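Local coordinates for DUF3822 family protein (Bacteroides thetaiotaomicron VPI-5482, PDB 3HRG), which is of unknown function but has an actin-like ATPase fold, and so may bind a nucleotide as its relatives do, at residues I123-S126 with T127-L131; Y202-Q206 with L207-Q211; M229-L232 with K233-I236. All blocks are in the same frame, centred on the assembly; numbering follows the deposited sequence.

Contact 1. Residues I123-S126 with T127-L131; sequences IDKS and TYTFL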
ATOM      1  N   ILE A 123     -13.082   1.104  -1.524  1.00 14.36           N
ATOM      2  CA  ILE A 123     -12.812   2.527  -1.424  1.00 14.78           C
ATOM      3  C   ILE A 123     -14.115   3.199  -0.993  1.00 15.02           C
ATOM      4  O   ILE A 123     -15.217   2.820  -1.444  1.00 14.80           O
ATOM      5  CB  ILE A 123     -12.276   3.116  -2.752  1.00 15.24           C
ATOM      6  CG1 ILE A 123     -11.880   4.599  -2.591  1.00 16.38           C
ATOM      7  CG2 ILE A 123     -13.319   2.972  -3.879  1.00 14.25           C
ATOM      8  CD1 ILE A 123     -11.302   5.194  -3.885  1.00 16.77           C
ATOM      9  N   ASP A 124     -14.021   4.168  -0.091  1.00 15.75           N
ATOM     10  CA  ASP A 124     -15.209   4.885   0.345  1.00 16.83           C
ATOM     11  C   ASP A 124     -15.873   5.532  -0.889  1.00 16.27           C
ATOM     12  O   ASP A 124     -15.188   6.177  -1.691  1.00 15.88           O
ATOM     13  CB  ASP A 124     -14.813   5.921   1.372  1.00 17.59           C
ATOM     14  CG  ASP A 124     -15.955   6.781   1.773  1.00 20.86           C
ATOM     15  OD1 ASP A 124     -16.950   6.293   2.404  1.00 26.26           O
ATOM     16  OD2 ASP A 124     -15.868   7.950   1.418  1.00 22.07           O
ATOM     17  N   LYS A 125     -17.178   5.375  -1.039  1.00 15.89           N
ATOM     18  CA  LYS A 125     -17.883   5.891  -2.219  1.00 16.11           C
ATOM     19  C   LYS A 125     -17.879   7.415  -2.337  1.00 15.35           C
ATOM     20  O   LYS A 125     -17.772   7.932  -3.430  1.00 14.56           O
ATOM     21  CB  LYS A 125     -19.314   5.363  -2.265  1.00 16.72           C
ATOM     22  CG  LYS A 125     -20.122   5.813  -3.451  1.00 18.68           C
ATOM     23  CD  LYS A 125     -21.421   4.975  -3.574  1.00 22.42           C
ATOM     24  CE  LYS A 125     -22.292   5.474  -4.735  1.00 24.23           C
ATOM     25  NZ  LYS A 125     -23.551   4.655  -4.916  1.00 26.89           N
ATOM     26  N   SER A 126     -18.055   8.117  -1.224  1.00 14.87           N
ATOM     27  CA  SER A 126     -18.003   9.579  -1.217  1.00 14.84           C
ATOM     28  C   SER A 126     -16.622  10.052  -1.705  1.00 13.93           C
ATOM     29  O   SER A 126     -16.511  11.021  -2.462  1.00 13.29           O
ATOM     30  CB  SER A 126     -18.233  10.121   0.189  1.00 14.37           C
ATOM     31  OG  SER A 126     -19.511   9.774   0.657  1.00 18.06           O
ATOM     32  N   THR A 127     -15.585   9.358  -1.251  1.00 13.67           N
ATOM     33  CA  THR A 127     -14.199   9.645  -1.658  1.00 13.66           C
ATOM     34  C   THR A 127     -14.017   9.401  -3.162  1.00 13.26           C
ATOM     35  O   THR A 127     -13.463  10.264  -3.864  1.00 12.03           O
ATOM     36  CB  THR A 127     -13.183   8.855  -0.807  1.00 13.50           C
ATOM     37  OG1 THR A 127     -13.141   9.437   0.495  1.00 14.91           O
ATOM     38  CG2 THR A 127     -11.792   8.938  -1.400  1.00 13.78           C
ATOM     39  N   TYR A 128     -14.480   8.249  -3.642  1.00 13.20           N
ATOM     40  CA  TYR A 128     -14.426   7.931  -5.074  1.00 13.75           C
ATOM     41  C   TYR A 128     -15.164   8.968  -5.939  1.00 13.52           C
ATOM     42  O   TYR A 128     -14.641   9.431  -6.942  1.00 14.56           O
ATOM     43  CB  TYR A 128     -14.984   6.513  -5.365  1.00 14.22           C
ATOM     44  CG  TYR A 128     -15.121   6.307  -6.853  1.00 16.33           C
ATOM     45  CD1 TYR A 128     -14.001   6.021  -7.623  1.00 20.70           C
ATOM     46  CD2 TYR A 128     -16.332   6.491  -7.498  1.00 18.52           C
ATOM     47  CE1 TYR A 128     -14.091   5.878  -9.011  1.00 21.81           C
ATOM     48  CE2 TYR A 128     -16.425   6.369  -8.882  1.00 21.40           C
ATOM     49  CZ  TYR A 128     -15.286   6.052  -9.620  1.00 22.56           C
ATOM     50  OH  TYR A 128     -15.348   5.913 -10.988  1.00 27.05           O
ATOM     51  N   THR A 129     -16.380   9.328  -5.554  1.00 13.49           N
ATOM     52  CA  THR A 129     -17.186  10.317  -6.284  1.00 13.54           C
ATOM     53  C   THR A 129     -16.452  11.635  -6.379  1.00 13.14           C
ATOM     54  O   THR A 129     -16.379  12.238  -7.434  1.00 12.74           O
ATOM     55  CB  THR A 129     -18.531  10.520  -5.575  1.00 13.43           C
ATOM     56  OG1 THR A 129     -19.188   9.239  -5.478  1.00 14.69           O
ATOM     57  CG2 THR A 129     -19.436  11.530  -6.311  1.00 14.92           C
ATOM     58  N   PHE A 130     -15.868  12.061  -5.268  1.00 13.02           N
ATOM     59  CA  PHE A 130     -15.145  13.310  -5.266  1.00 13.10           C
ATOM     60  C   PHE A 130     -13.930  13.236  -6.189  1.00 13.07           C
ATOM     61  O   PHE A 130     -13.732  14.131  -6.991  1.00 12.98           O
ATOM     62  CB  PHE A 130     -14.715  13.713  -3.861  1.00 12.99           C
ATOM     63  CG  PHE A 130     -13.912  14.972  -3.834  1.00 12.88           C
ATOM     64  CD1 PHE A 130     -14.531  16.196  -3.961  1.00 13.07           C
ATOM     65  CD2 PHE A 130     -12.534  14.921  -3.737  1.00 14.27           C
ATOM     66  CE1 PHE A 130     -13.797  17.365  -3.965  1.00 14.66           C
ATOM     67  CE2 PHE A 130     -11.782  16.087  -3.734  1.00 15.07           C
ATOM     68  CZ  PHE A 130     -12.409  17.309  -3.848  1.00 14.43           C
ATOM     69  N   LEU A 131     -13.134  12.175  -6.076  1.00 13.52           N
ATOM     70  CA  LEU A 131     -11.942  12.035  -6.923  1.00 14.19           C
ATOM     71  C   LEU A 131     -12.251  11.853  -8.417  1.00 15.32           C
ATOM     72  O   LEU A 131     -11.525  12.387  -9.257  1.00 15.56           O
ATOM     73  CB  LEU A 131     -11.034  10.934  -6.405  1.00 13.63           C
ATOM     74  CG  LEU A 131     -10.360  11.271  -5.071  1.00 12.00           C
ATOM     75  CD1 LEU A 131      -9.757   9.998  -4.396  1.00 13.30           C
ATOM     76  CD2 LEU A 131      -9.299  12.381  -5.236  1.00 12.29           C
TER
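Asp124 and Tyr128 meet where strand 117-124 gives way directly to helix 125-134: the Tyr128 N-H donates to Asp124 O at 2.9 Å, nearly straight and in the carbonyl plane, as the first i to i+4 bond of the new helix. The next two residues repeat it, from Thr129 N to Lys125 O and from Phe130 N to Ser126 O.

The Asp124 side chain caps this start. With CG anti to the backbone N (chi1 175°), OD2 swings over the first turn and accepts from Thr127 N at 3.0 Å, the N-H arriving from above the carboxylate plane. OD1 is bonded to Asn104, while Thr127 OG1 pairs with Thr49 OG1 of helix 48-58. Two residues further on, Thr129 OG1 donates to Lys125 O at 2.8 Å; this hydroxyl and Thr129 N grip the oxygen from opposite faces of its plane. Just before the cap, Ile123 lays CD1 and CG2 against Tyr128 CB, both at 4.2 Å, a crossing at about a right angle.

An aspartate N-cap bonded to the third residue of the helix is a classic beginning of an alpha-helix, here at a strand-to-helix junction of the actin-like fold.

Contact 2. Residues Y202-Q206 with L207-Q211; sequences YVWKQ and LEFNQ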
ATOM      1  N   TYR A 202       2.103 -15.361  13.855  1.00 12.46           N
ATOM      2  CA  TYR A 202       1.014 -16.221  13.406  1.00 12.35           C
ATOM      3  C   TYR A 202       1.252 -16.593  11.933  1.00 11.86           C
ATOM      4  O   TYR A 202       1.189 -17.757  11.562  1.00 11.59           O
ATOM      5  CB  TYR A 202      -0.354 -15.534  13.525  1.00 12.32           C
ATOM      6  CG  TYR A 202      -1.449 -16.432  13.056  1.00 12.29           C
ATOM      7  CD1 TYR A 202      -2.026 -17.328  13.914  1.00 14.23           C
ATOM      8  CD2 TYR A 202      -1.878 -16.415  11.733  1.00 13.84           C
ATOM      9  CE1 TYR A 202      -2.985 -18.190  13.491  1.00 15.77           C
ATOM     10  CE2 TYR A 202      -2.853 -17.299  11.293  1.00 15.67           C
ATOM     11  CZ  TYR A 202      -3.398 -18.172  12.185  1.00 15.28           C
ATOM     12  OH  TYR A 202      -4.381 -19.058  11.816  1.00 19.47           O
ATOM     13  N   VAL A 203       1.478 -15.591  11.104  1.00 11.87           N
ATOM     14  CA  VAL A 203       1.697 -15.846   9.681  1.00 12.35           C
ATOM     15  C   VAL A 203       2.985 -16.658   9.452  1.00 11.59           C
ATOM     16  O   VAL A 203       3.040 -17.508   8.597  1.00 11.97           O
ATOM     17  CB  VAL A 203       1.713 -14.553   8.854  1.00 12.84           C
ATOM     18  CG1 VAL A 203       2.059 -14.855   7.378  1.00 12.50           C
ATOM     19  CG2 VAL A 203       0.338 -13.799   8.990  1.00 13.01           C
ATOM     20  N   TRP A 204       4.028 -16.383  10.215  1.00 12.45           N
ATOM     21  CA  TRP A 204       5.262 -17.121  10.083  1.00 11.58           C
ATOM     22  C   TRP A 204       5.007 -18.618  10.274  1.00 12.31           C
ATOM     23  O   TRP A 204       5.532 -19.454   9.535  1.00 10.70           O
ATOM     24  CB  TRP A 204       6.285 -16.650  11.137  1.00 11.51           C
ATOM     25  CG  TRP A 204       7.721 -17.094  10.861  1.00 11.01           C
ATOM     26  CD1 TRP A 204       8.311 -18.280  11.194  1.00 12.76           C
ATOM     27  CD2 TRP A 204       8.718 -16.314  10.215  1.00 11.30           C
ATOM     28  NE1 TRP A 204       9.618 -18.291  10.746  1.00 10.70           N
ATOM     29  CE2 TRP A 204       9.890 -17.082  10.157  1.00 11.46           C
ATOM     30  CE3 TRP A 204       8.717 -15.049   9.636  1.00 11.15           C
ATOM     31  CZ2 TRP A 204      11.055 -16.620   9.543  1.00  9.24           C
ATOM     32  CZ3 TRP A 204       9.878 -14.575   9.050  1.00 12.38           C
ATOM     33  CH2 TRP A 204      11.045 -15.367   9.016  1.00 10.70           C
ATOM     34  N   LYS A 205       4.244 -18.953  11.324  1.00 12.21           N
ATOM     35  CA  LYS A 205       3.943 -20.352  11.646  0.50 12.52           C
ATOM     36  C   LYS A 205       2.992 -20.947  10.603  1.00 12.21           C
ATOM     37  O   LYS A 205       3.183 -22.084  10.176  1.00 11.52           O
ATOM     38  CB  LYS A 205       3.369 -20.477  13.070  0.50 12.78           C
ATOM     39  CG  LYS A 205       3.127 -21.913  13.594  0.50 14.26           C
ATOM     40  CD  LYS A 205       4.439 -22.739  13.710  0.50 15.37           C
ATOM     41  CE  LYS A 205       4.225 -24.179  14.168  0.50 17.41           C
ATOM     42  NZ  LYS A 205       3.335 -24.944  13.270  0.50 18.67           N
ATOM     43  N   GLN A 206       1.997 -20.170  10.175  1.00 12.01           N
ATOM     44  CA  GLN A 206       1.020 -20.590   9.185  1.00 12.07           C
ATOM     45  C   GLN A 206       1.671 -21.045   7.872  1.00 11.84           C
ATOM     46  O   GLN A 206       1.246 -22.023   7.267  1.00 10.96           O
ATOM     47  CB  GLN A 206       0.083 -19.421   8.853  1.00 12.38           C
ATOM     48  CG  GLN A 206      -1.078 -19.705   7.898  1.00 15.26           C
ATOM     49  CD  GLN A 206      -1.811 -18.441   7.396  1.00 18.49           C
ATOM     50  OE1 GLN A 206      -1.569 -17.318   7.843  1.00 23.12           O
ATOM     51  NE2 GLN A 206      -2.668 -18.628   6.429  1.00 21.26           N
ATOM     52  N   LEU A 207       2.674 -20.289   7.438  1.00 11.29           N
ATOM     53  CA  LEU A 207       3.374 -20.572   6.167  1.00 11.85           C
ATOM     54  C   LEU A 207       4.588 -21.485   6.305  1.00 11.78           C
ATOM     55  O   LEU A 207       5.299 -21.736   5.320  1.00 11.46           O
ATOM     56  CB  LEU A 207       3.763 -19.236   5.554  1.00 11.48           C
ATOM     57  CG  LEU A 207       2.602 -18.353   5.075  1.00 12.43           C
ATOM     58  CD1 LEU A 207       3.121 -17.050   4.445  1.00 14.13           C
ATOM     59  CD2 LEU A 207       1.780 -19.135   4.108  1.00 12.87           C
ATOM     60  N   GLU A 208       4.803 -21.964   7.530  1.00 11.67           N
ATOM     61  CA  GLU A 208       5.891 -22.849   7.925  1.00 12.77           C
ATOM     62  C   GLU A 208       7.248 -22.253   7.546  1.00 12.46           C
ATOM     63  O   GLU A 208       8.106 -22.964   7.023  1.00 11.45           O
ATOM     64  CB  GLU A 208       5.686 -24.264   7.352  1.00 13.58           C
ATOM     65  CG  GLU A 208       4.276 -24.834   7.662  1.00 15.87           C
ATOM     66  CD  GLU A 208       4.040 -26.238   7.146  1.00 21.26           C
ATOM     67  OE1 GLU A 208       4.960 -27.081   7.116  1.00 22.82           O
ATOM     68  OE2 GLU A 208       2.887 -26.510   6.783  1.00 25.82           O
ATOM     69  N   PHE A 209       7.413 -20.954   7.792  1.00 11.73           N
ATOM     70  CA  PHE A 209       8.688 -20.302   7.552  1.00 12.05           C
ATOM     71  C   PHE A 209       9.735 -20.880   8.514  1.00 12.54           C
ATOM     72  O   PHE A 209       9.413 -21.289   9.640  1.00 12.56           O
ATOM     73  CB  PHE A 209       8.585 -18.785   7.692  1.00 11.91           C
ATOM     74  CG  PHE A 209       8.247 -18.045   6.417  1.00 11.68           C
ATOM     75  CD1 PHE A 209       7.360 -18.550   5.486  1.00 13.82           C
ATOM     76  CD2 PHE A 209       8.730 -16.749   6.244  1.00 13.66           C
ATOM     77  CE1 PHE A 209       7.045 -17.811   4.320  1.00 15.58           C
ATOM     78  CE2 PHE A 209       8.435 -16.006   5.108  1.00 13.80           C
ATOM     79  CZ  PHE A 209       7.559 -16.516   4.155  1.00 15.00           C
ATOM     80  N   ASN A 210      10.970 -20.948   8.038  1.00 12.66           N
ATOM     81  CA  ASN A 210      12.097 -21.492   8.791  1.00 13.24           C
ATOM     82  C   ASN A 210      12.678 -20.378   9.659  1.00 13.39           C
ATOM     83  O   ASN A 210      13.130 -19.343   9.148  1.00 12.89           O
ATOM     84  CB  ASN A 210      13.120 -22.046   7.807  1.00 13.64           C
ATOM     85  CG  ASN A 210      14.241 -22.749   8.483  1.00 14.99           C
ATOM     86  OD1 ASN A 210      15.037 -22.138   9.181  1.00 19.20           O
ATOM     87  ND2 ASN A 210      14.342 -24.052   8.255  1.00 19.23           N
ATOM     88  N   GLN A 211      12.662 -20.584  10.968  1.00 13.73           N
ATOM     89  CA  GLN A 211      13.152 -19.568  11.913  1.00 14.14           C
ATOM     90  C   GLN A 211      14.625 -19.147  11.723  1.00 14.68           C
ATOM     91  O   GLN A 211      14.952 -18.016  12.034  1.00 14.25           O
ATOM     92  CB  GLN A 211      12.916 -19.995  13.358  1.00 14.15           C
ATOM     93  CG  GLN A 211      11.447 -20.101  13.737  1.00 13.69           C
ATOM     94  CD  GLN A 211      11.295 -20.505  15.183  1.00 14.59           C
ATOM     95  OE1 GLN A 211      10.912 -21.643  15.492  1.00 13.59           O
ATOM     96  NE2 GLN A 211      11.682 -19.616  16.077  1.00 12.65           N
TER
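Two torsions bring Trp204 and Phe209 together: the indole CG lies anti to its own backbone N (chi1 -165°), which lays the ring along the departing chain, and chi1 of -90° at Phe209 sets its phenyl over the same ring. Phe209 CB sits 3.3 Å from the centroid of the five-membered ring of Trp204, almost on the ring normal, a CH-pi contact over the face. The phenyl then turns its edge to the six-membered ring, with centroids 5.0 Å apart and planes at 70°, a T-shaped pair in which Phe209 CD2 comes closest, to Trp204 CZ3. At the rim of the indole, Asn210 O approaches CZ2 to 3.4 Å and Gln211 N lies in the ring plane.

The backbone makes this meeting possible. Glu208 takes a positive phi and ends helix 193-206 in a Schellman motif: Phe209 N reaches back to Trp204 O at 3.0 Å, nearly along the C=O axis, and Glu208 N bonds to Lys205 O from above the carbonyl plane. One residue earlier, Leu207 N still makes the helical bond to Val203 O, and Leu207 CD1 lies beside Val203 CG1 at 3.8 Å, the two side chains pointing the same way. Because both the CH-pi and the T-shaped contact belong to the indole of Trp204, an alanine here is likely to open a gap beside Phe209 and leave its ring less firmly held on that side.

The arrangement closes the helix against the sheet: Val203, Trp204 and Phe209 all touch Met163 of strand 162-167, Leu207 packs on Cys176 of strand 171-178 and Leu184 of strand 181-189, and the chain runs on toward strand 215-220.

Contact 3. Residues M229-L232 with K233-I236; sequences MNEL and KKFI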
HETATM    1  N   MSE A 229      11.625  -5.169  18.087  1.00 13.56           N
HETATM    2  CA  MSE A 229      12.780  -5.932  17.572  1.00 14.57           C
HETATM    3  C   MSE A 229      13.279  -6.958  18.593  1.00 14.77           C
HETATM    4  O   MSE A 229      13.613  -8.102  18.234  1.00 15.34           O
HETATM    5  CB  MSE A 229      13.924  -4.999  17.148  1.00 14.58           C
HETATM    6  CG  MSE A 229      13.568  -4.033  16.080  1.00 17.65           C
HETATM    7 SE   MSE A 229      13.265  -4.951  14.422  0.75 24.05          SE
HETATM    8  CE  MSE A 229      15.155  -5.176  13.973  1.00 24.89           C
ATOM      9  N   ASN A 230      13.323  -6.584  19.864  1.00 15.04           N
ATOM     10  CA  ASN A 230      13.794  -7.535  20.883  1.00 14.95           C
ATOM     11  C   ASN A 230      12.936  -8.791  20.939  1.00 14.54           C
ATOM     12  O   ASN A 230      13.474  -9.882  21.048  1.00 13.41           O
ATOM     13  CB  ASN A 230      13.877  -6.907  22.263  1.00 15.27           C
ATOM     14  CG  ASN A 230      15.058  -5.985  22.408  1.00 17.04           C
ATOM     15  OD1 ASN A 230      15.950  -5.967  21.553  1.00 20.51           O
ATOM     16  ND2 ASN A 230      15.090  -5.223  23.499  1.00 16.91           N
ATOM     17  N   GLU A 231      11.620  -8.621  20.858  1.00 14.01           N
ATOM     18  CA  GLU A 231      10.695  -9.754  20.875  1.00 14.64           C
ATOM     19  C   GLU A 231      10.742 -10.556  19.597  1.00 13.14           C
ATOM     20  O   GLU A 231      10.777 -11.779  19.649  1.00 13.10           O
ATOM     21  CB  GLU A 231       9.250  -9.328  21.129  1.00 15.01           C
ATOM     22  CG  GLU A 231       8.881  -9.381  22.573  1.00 20.09           C
ATOM     23  CD  GLU A 231       8.904 -10.835  23.106  1.00 22.27           C
ATOM     24  OE1 GLU A 231       8.351 -11.778  22.462  1.00 29.69           O
ATOM     25  OE2 GLU A 231       9.517 -11.030  24.148  1.00 23.67           O
ATOM     26  N   LEU A 232      10.678  -9.897  18.451  1.00 12.82           N
ATOM     27  CA  LEU A 232      10.757 -10.648  17.190  1.00 12.06           C
ATOM     28  C   LEU A 232      12.061 -11.464  17.061  1.00 11.97           C
ATOM     29  O   LEU A 232      12.021 -12.602  16.565  1.00 12.14           O
ATOM     30  CB  LEU A 232      10.595  -9.719  15.989  1.00 12.27           C
ATOM     31  CG  LEU A 232       9.219  -9.110  15.728  1.00 12.47           C
ATOM     32  CD1 LEU A 232       9.386  -7.965  14.741  1.00 12.87           C
ATOM     33  CD2 LEU A 232       8.154 -10.134  15.259  1.00 10.74           C
ATOM     34  N   LYS A 233      13.189 -10.905  17.504  1.00 11.53           N
ATOM     35  CA  LYS A 233      14.507 -11.562  17.406  0.50 11.65           C
ATOM     36  C   LYS A 233      14.615 -12.860  18.210  1.00 11.52           C
ATOM     37  O   LYS A 233      15.498 -13.669  17.956  1.00 10.42           O
ATOM     38  CB  LYS A 233      15.660 -10.628  17.806  0.50 11.93           C
ATOM     39  CG  LYS A 233      16.106  -9.617  16.750  0.50 12.99           C
ATOM     40  CD  LYS A 233      17.402  -8.939  17.215  0.50 14.43           C
ATOM     41  CE  LYS A 233      18.042  -8.050  16.144  0.50 15.97           C
ATOM     42  NZ  LYS A 233      17.219  -6.856  15.781  0.50 17.09           N
ATOM     43  N   LYS A 234      13.719 -13.054  19.187  1.00 11.12           N
ATOM     44  CA  LYS A 234      13.747 -14.285  19.956  1.00 11.12           C
ATOM     45  C   LYS A 234      13.339 -15.482  19.074  1.00 11.01           C
ATOM     46  O   LYS A 234      13.761 -16.597  19.305  1.00 10.67           O
ATOM     47  CB  LYS A 234      12.751 -14.228  21.112  1.00 11.35           C
ATOM     48  CG  LYS A 234      13.013 -13.157  22.153  1.00 12.09           C
ATOM     49  CD  LYS A 234      12.020 -13.275  23.305  1.00 14.30           C
ATOM     50  CE  LYS A 234      12.368 -12.249  24.396  1.00 16.12           C
ATOM     51  NZ  LYS A 234      11.442 -12.368  25.561  1.00 16.41           N
ATOM     52  N   PHE A 235      12.504 -15.216  18.075  1.00 11.54           N
ATOM     53  CA  PHE A 235      11.944 -16.236  17.215  1.00 11.59           C
ATOM     54  C   PHE A 235      12.454 -16.210  15.771  1.00 12.36           C
ATOM     55  O   PHE A 235      12.612 -17.262  15.153  1.00 12.45           O
ATOM     56  CB  PHE A 235      10.421 -16.038  17.202  1.00 11.79           C
ATOM     57  CG  PHE A 235       9.777 -16.288  18.525  1.00 13.25           C
ATOM     58  CD1 PHE A 235       9.482 -17.583  18.920  1.00 12.95           C
ATOM     59  CD2 PHE A 235       9.467 -15.237  19.382  1.00 14.23           C
ATOM     60  CE1 PHE A 235       8.914 -17.826  20.151  1.00 13.61           C
ATOM     61  CE2 PHE A 235       8.899 -15.486  20.647  1.00 13.34           C
ATOM     62  CZ  PHE A 235       8.622 -16.765  21.008  1.00 13.66           C
ATOM     63  N   ILE A 236      12.707 -15.015  15.236  1.00 12.06           N
ATOM     64  CA  ILE A 236      13.130 -14.859  13.843  1.00 12.31           C
ATOM     65  C   ILE A 236      14.558 -14.388  13.888  1.00 12.48           C
ATOM     66  O   ILE A 236      14.862 -13.249  14.290  1.00 13.16           O
ATOM     67  CB  ILE A 236      12.245 -13.891  13.104  1.00 12.57           C
ATOM     68  CG1 ILE A 236      10.776 -14.367  13.172  1.00 14.50           C
ATOM     69  CG2 ILE A 236      12.749 -13.757  11.639  1.00 10.90           C
ATOM     70  CD1 ILE A 236       9.781 -13.314  12.773  1.00 15.42           C
TER
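Lys233 opens the second segment with a regular i to i+4 bond, its N-H donating to Met229 O at 2.9 Å. Its side chain starts back over that carbonyl, with CB and CG both 3.3 Å from the oxygen. In one of its two conformers NZ comes beside CE of Met229, present as selenomethionine, a contact to be taken with caution.

At Lys234 the bonding shortens by one residue. Its N-H meets Glu231 O at 3.2 Å from above the carbonyl plane, an i to i+3 bond. The side chain stands extended beyond CG, and Glu231, folded at chi2 (-65°), brings its carboxylate up to the amino end. Lys234 NZ meets Glu231 OE2 at 2.7 Å, nearly end-on to the oxygen, in a hydrogen-bonded salt bridge one turn long, with CD and CE of the lysine also lying close to OE2.

Phe235 follows with its ring beside the same glutamate, pointing the same way. The ring edge faces Glu231 O, CD2 being 3.7 Å away, while Phe235 N donates to Leu232 O, again at i to i+3. That oxygen takes a second bond at Ile236, whose N lies 2.8 Å away in the straighter of the two and returns to the i to i+4 spacing, so two successive N-H groups converge on one carbonyl as the helix runs out.

Helix 225-235 is the connecting helix of a beta-alpha-beta unit between strands 215-220 and 239-241. Leu232 and Ile236 turn to Leu216 of strand 215-220, Met229 reaches Val239 and Ile241 of strand 239-241, and Glu231, Leu232 and Phe235 meet helix 193-206, where Ile236 touches Trp204.

How the contacts relate
The contacts follow one another along the chain, each finishing before the next begins, and trace the two halves of the fold. Contact 1 belongs to the half built on the sheet that includes strands 12-17 and 68-73; contacts 2 and 3 belong to the other, whose five strands run in the same 3-2-1-4-5 order, consistent with the duplicated architecture of actin-like ATPases. Contact 1 lies across the chain's centre from the others, its centre 37 Å from that of contact 2 and 40 Å from that of contact 3. Contacts 2 and 3, 14 Å apart between centres, touch: Gln211 NE2 probably donates to Phe235 O at 2.7 Å, and Trp204 packs on Ile236, joining helix 193-206 and its following loop to the end of helix 225-235.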